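Local coordinates for venom allergen-like (VAL) 4 protein (PDB 4P27) that is a secreted SCP/TAPS protein of the parasitic worm Schistosoma mansoni that binds lipids and lacks the prototypical CAP motifs, at residues A[9-14]-A[82-87]. Sequence-based numbering, arbitrary orientation.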
ATOM      1  N   ARG A   9       7.189  11.747   1.839  1.00 31.02           N
ATOM      2  CA  ARG A   9       8.468  11.106   1.726  1.00 30.90           C
ATOM      3  C   ARG A   9       8.567   9.916   2.688  1.00 31.10           C
ATOM      4  O   ARG A   9       8.992   8.836   2.326  1.00 33.84           O
ATOM      5  CB  ARG A   9       9.658  12.093   1.903  1.00 37.68           C
ATOM      6  CG  ARG A   9      11.030  11.394   2.038  1.00 36.20           C
ATOM      7  CD  ARG A   9      11.559  10.797   0.726  1.00 43.83           C
ATOM      8  NE  ARG A   9      11.494  11.800  -0.353  1.00 55.87           N
ATOM      9  CZ  ARG A   9      11.699  11.600  -1.664  1.00 53.54           C
ATOM     10  NH1 ARG A   9      11.985  10.400  -2.139  1.00 49.97           N
ATOM     11  NH2 ARG A   9      11.572  12.631  -2.507  1.00 50.79           N
ATOM     12  N   ALA A  10       8.123  10.113   3.920  1.00 29.98           N
ATOM     13  CA  ALA A  10       8.075   9.053   4.858  1.00 32.78           C
ATOM     14  C   ALA A  10       7.196   7.841   4.338  1.00 28.88           C
ATOM     15  O   ALA A  10       7.557   6.668   4.553  1.00 29.67           O
ATOM     16  CB  ALA A  10       7.501   9.628   6.170  1.00 34.80           C
ATOM     17  N   ILE A  11       6.034   8.134   3.726  1.00 30.53           N
ATOM     18  CA  ILE A  11       5.121   7.049   3.329  1.00 26.12           C
ATOM     19  C   ILE A  11       5.853   6.300   2.168  1.00 26.53           C
ATOM     20  O   ILE A  11       5.913   5.133   2.162  1.00 26.12           O
ATOM     21  CB  ILE A  11       3.806   7.626   2.858  1.00 26.20           C
ATOM     22  CG1 ILE A  11       3.000   8.121   4.082  1.00 23.34           C
ATOM     23  CG2 ILE A  11       3.001   6.556   2.042  1.00 23.82           C
ATOM     24  CD1 ILE A  11       1.903   9.106   3.682  1.00 27.27           C
ATOM     25  N   TYR A  12       6.445   7.025   1.231  1.00 26.66           N
ATOM     26  CA  TYR A  12       7.206   6.452   0.097  1.00 29.09           C
ATOM     27  C   TYR A  12       8.343   5.564   0.549  1.00 33.89           C
ATOM     28  O   TYR A  12       8.455   4.369   0.120  1.00 31.47           O
ATOM     29  CB  TYR A  12       7.727   7.607  -0.804  1.00 31.06           C
ATOM     30  CG  TYR A  12       8.320   7.181  -2.132  1.00 33.21           C
ATOM     31  CD1 TYR A  12       7.843   6.011  -2.819  1.00 29.14           C
ATOM     32  CD2 TYR A  12       9.339   7.925  -2.720  1.00 34.28           C
ATOM     33  CE1 TYR A  12       8.362   5.652  -4.050  1.00 33.07           C
ATOM     34  CE2 TYR A  12       9.922   7.538  -3.968  1.00 32.16           C
ATOM     35  CZ  TYR A  12       9.431   6.402  -4.612  1.00 38.34           C
ATOM     36  OH  TYR A  12       9.966   6.007  -5.825  1.00 35.61           O
ATOM     37  N   ASN A  13       9.140   6.062   1.505  1.00 30.70           N
ATOM     38  CA  ASN A  13      10.269   5.223   1.978  1.00 30.10           C
ATOM     39  C   ASN A  13       9.809   3.999   2.768  1.00 27.90           C
ATOM     40  O   ASN A  13      10.480   2.971   2.805  1.00 28.79           O
ATOM     41  CB  ASN A  13      11.202   6.031   2.913  1.00 30.45           C
ATOM     42  CG  ASN A  13      12.018   7.124   2.186  1.00 33.46           C
ATOM     43  OD1 ASN A  13      12.393   8.109   2.826  1.00 37.27           O
ATOM     44  ND2 ASN A  13      12.219   7.009   0.886  1.00 31.17           N
ATOM     45  N   PHE A  14       8.756   4.150   3.542  1.00 25.45           N
ATOM     46  CA  PHE A  14       8.247   3.010   4.304  1.00 26.10           C
ATOM     47  C   PHE A  14       7.818   1.902   3.281  1.00 23.85           C
ATOM     48  O   PHE A  14       8.118   0.739   3.474  1.00 26.67           O
ATOM     49  CB  PHE A  14       7.026   3.461   5.146  1.00 25.11           C
ATOM     50  CG  PHE A  14       6.561   2.389   6.105  1.00 29.18           C
ATOM     51  CD1 PHE A  14       5.691   1.366   5.674  1.00 31.17           C
ATOM     52  CD2 PHE A  14       6.964   2.389   7.430  1.00 31.70           C
ATOM     53  CE1 PHE A  14       5.311   0.366   6.532  1.00 29.28           C
ATOM     54  CE2 PHE A  14       6.541   1.394   8.333  1.00 32.16           C
ATOM     55  CZ  PHE A  14       5.725   0.379   7.882  1.00 36.10           C
ATOM     56  N   PRO A  82      -3.824   8.656  14.043  1.00 40.28           N
ATOM     57  CA  PRO A  82      -3.350   9.932  14.635  1.00 44.29           C
ATOM     58  C   PRO A  82      -1.970  10.313  14.024  1.00 44.41           C
ATOM     59  O   PRO A  82      -1.669  11.487  13.870  1.00 46.67           O
ATOM     60  CB  PRO A  82      -3.312   9.637  16.153  1.00 45.08           C
ATOM     61  CG  PRO A  82      -3.154   8.146  16.249  1.00 46.88           C
ATOM     62  CD  PRO A  82      -3.868   7.555  15.033  1.00 44.52           C
ATOM     63  N   THR A  83      -1.196   9.325  13.579  1.00 39.27           N
ATOM     64  CA  THR A  83       0.093   9.573  12.976  1.00 36.47           C
ATOM     65  C   THR A  83       0.252   8.758  11.654  1.00 41.10           C
ATOM     66  O   THR A  83      -0.352   7.696  11.470  1.00 32.48           O
ATOM     67  CB  THR A  83       1.236   9.241  13.952  1.00 36.80           C
ATOM     68  OG1 THR A  83       1.297   7.833  14.101  1.00 38.98           O
ATOM     69  CG2 THR A  83       0.992   9.846  15.475  1.00 33.45           C
ATOM     70  N   ILE A  84       1.069   9.288  10.754  1.00 35.97           N
ATOM     71  CA  ILE A  84       1.461   8.598   9.539  1.00 38.88           C
ATOM     72  C   ILE A  84       2.217   7.286   9.762  1.00 39.66           C
ATOM     73  O   ILE A  84       1.847   6.236   9.224  1.00 33.20           O
ATOM     74  CB  ILE A  84       2.148   9.620   8.694  1.00 37.33           C
ATOM     75  CG1 ILE A  84       1.095  10.674   8.331  1.00 39.63           C
ATOM     76  CG2 ILE A  84       2.925   9.013   7.544  1.00 37.56           C
ATOM     77  CD1 ILE A  84       1.412  11.275   6.998  1.00 50.25           C
ATOM     78  N   GLU A  85       3.175   7.295  10.661  1.00 39.29           N
ATOM     79  CA  GLU A  85       3.886   6.047  10.927  1.00 38.21           C
ATOM     80  C   GLU A  85       3.002   4.999  11.564  1.00 39.97           C
ATOM     81  O   GLU A  85       3.217   3.802  11.355  1.00 37.29           O
ATOM     82  CB  GLU A  85       5.180   6.262  11.799  1.00 41.01           C
ATOM     83  CG  GLU A  85       6.269   7.162  11.153  1.00 49.53           C
ATOM     84  CD  GLU A  85       6.932   6.631   9.859  1.00 57.39           C
ATOM     85  OE1 GLU A  85       7.311   5.445   9.783  1.00 68.25           O
ATOM     86  OE2 GLU A  85       7.114   7.408   8.893  1.00 53.78           O
ATOM     87  N   GLY A  86       2.042   5.425  12.385  1.00 34.48           N
ATOM     88  CA  GLY A  86       1.168   4.446  12.950  1.00 37.89           C
ATOM     89  C   GLY A  86       0.344   3.802  11.831  1.00 34.10           C
ATOM     90  O   GLY A  86       0.142   2.596  11.832  1.00 38.80           O
ATOM     91  N   ALA A  87      -0.189   4.644  10.939  1.00 36.03           N
ATOM     92  CA  ALA A  87      -0.950   4.166   9.791  1.00 31.35           C
ATOM     93  C   ALA A  87      -0.110   3.106   8.995  1.00 30.03           C
ATOM     94  O   ALA A  87      -0.602   1.986   8.748  1.00 32.92           O
ATOM     95  CB  ALA A  87      -1.327   5.329   8.925  1.00 29.82           C
TER
HETATM   96  O   HOH W   1       9.101   5.929   6.617  1.00 42.25           O
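In the alpha-beta-alpha sandwich of the CAP domain, helices 6-22 and 84-93 lie on the same side of the central sheet, and Ile11 meets Ile84 where the second helix begins. CG1 of Ile11 stands 3.6 Å from CG2 of Ile84, and the two branched side chains cross at about a right angle. On Ile84, chi1 of -65° sets CG1 beside the backbone N and CG2 anti to it, carrying this methyl to the Ile11 branch. The tip of Ile11 stays in the same patch, its CD1 lying 4.0 Å from CD1 of Ile84.

Beside this apolar pair, nearer the surface, Glu85 reaches across to the N-terminal helix. A bend at chi2 (-64°) curls the chain and brings its carboxylate between Ala10 and Phe14, which sit one helical turn apart. OE2 comes within 3.5 Å of Ala10 CB, while OE1 is 3.9 Å from Phe14 CD2. The carboxylate is inclined at 61° to the phenyl ring and approaches it obliquely. No direct hydrogen bond joins the two segments; instead a water donates to Ala10 O at 2.7 Å and, weakly, to Glu85 OE2 at 3.4 Å.

The start of helix 84-93 is fixed by its own N-cap: Thr83 OG1 accepts from Gly86 N at 3.0 Å. Glu85 lies in the first turn of this helix, where the helix dipole may modestly favour its negative charge.

Beneath the pair, Ile11 rests on Cys125 and Cys138, which form a disulfide between strands 122-130 and 133-141, while Ile84 packs on Tyr127 and Ile136 of the same strands. Farther along helix 84-93, Met88 touches both Ile11 and Phe14, and Leu92 also meets the Phe14 side chain, extending the interface between the two helices.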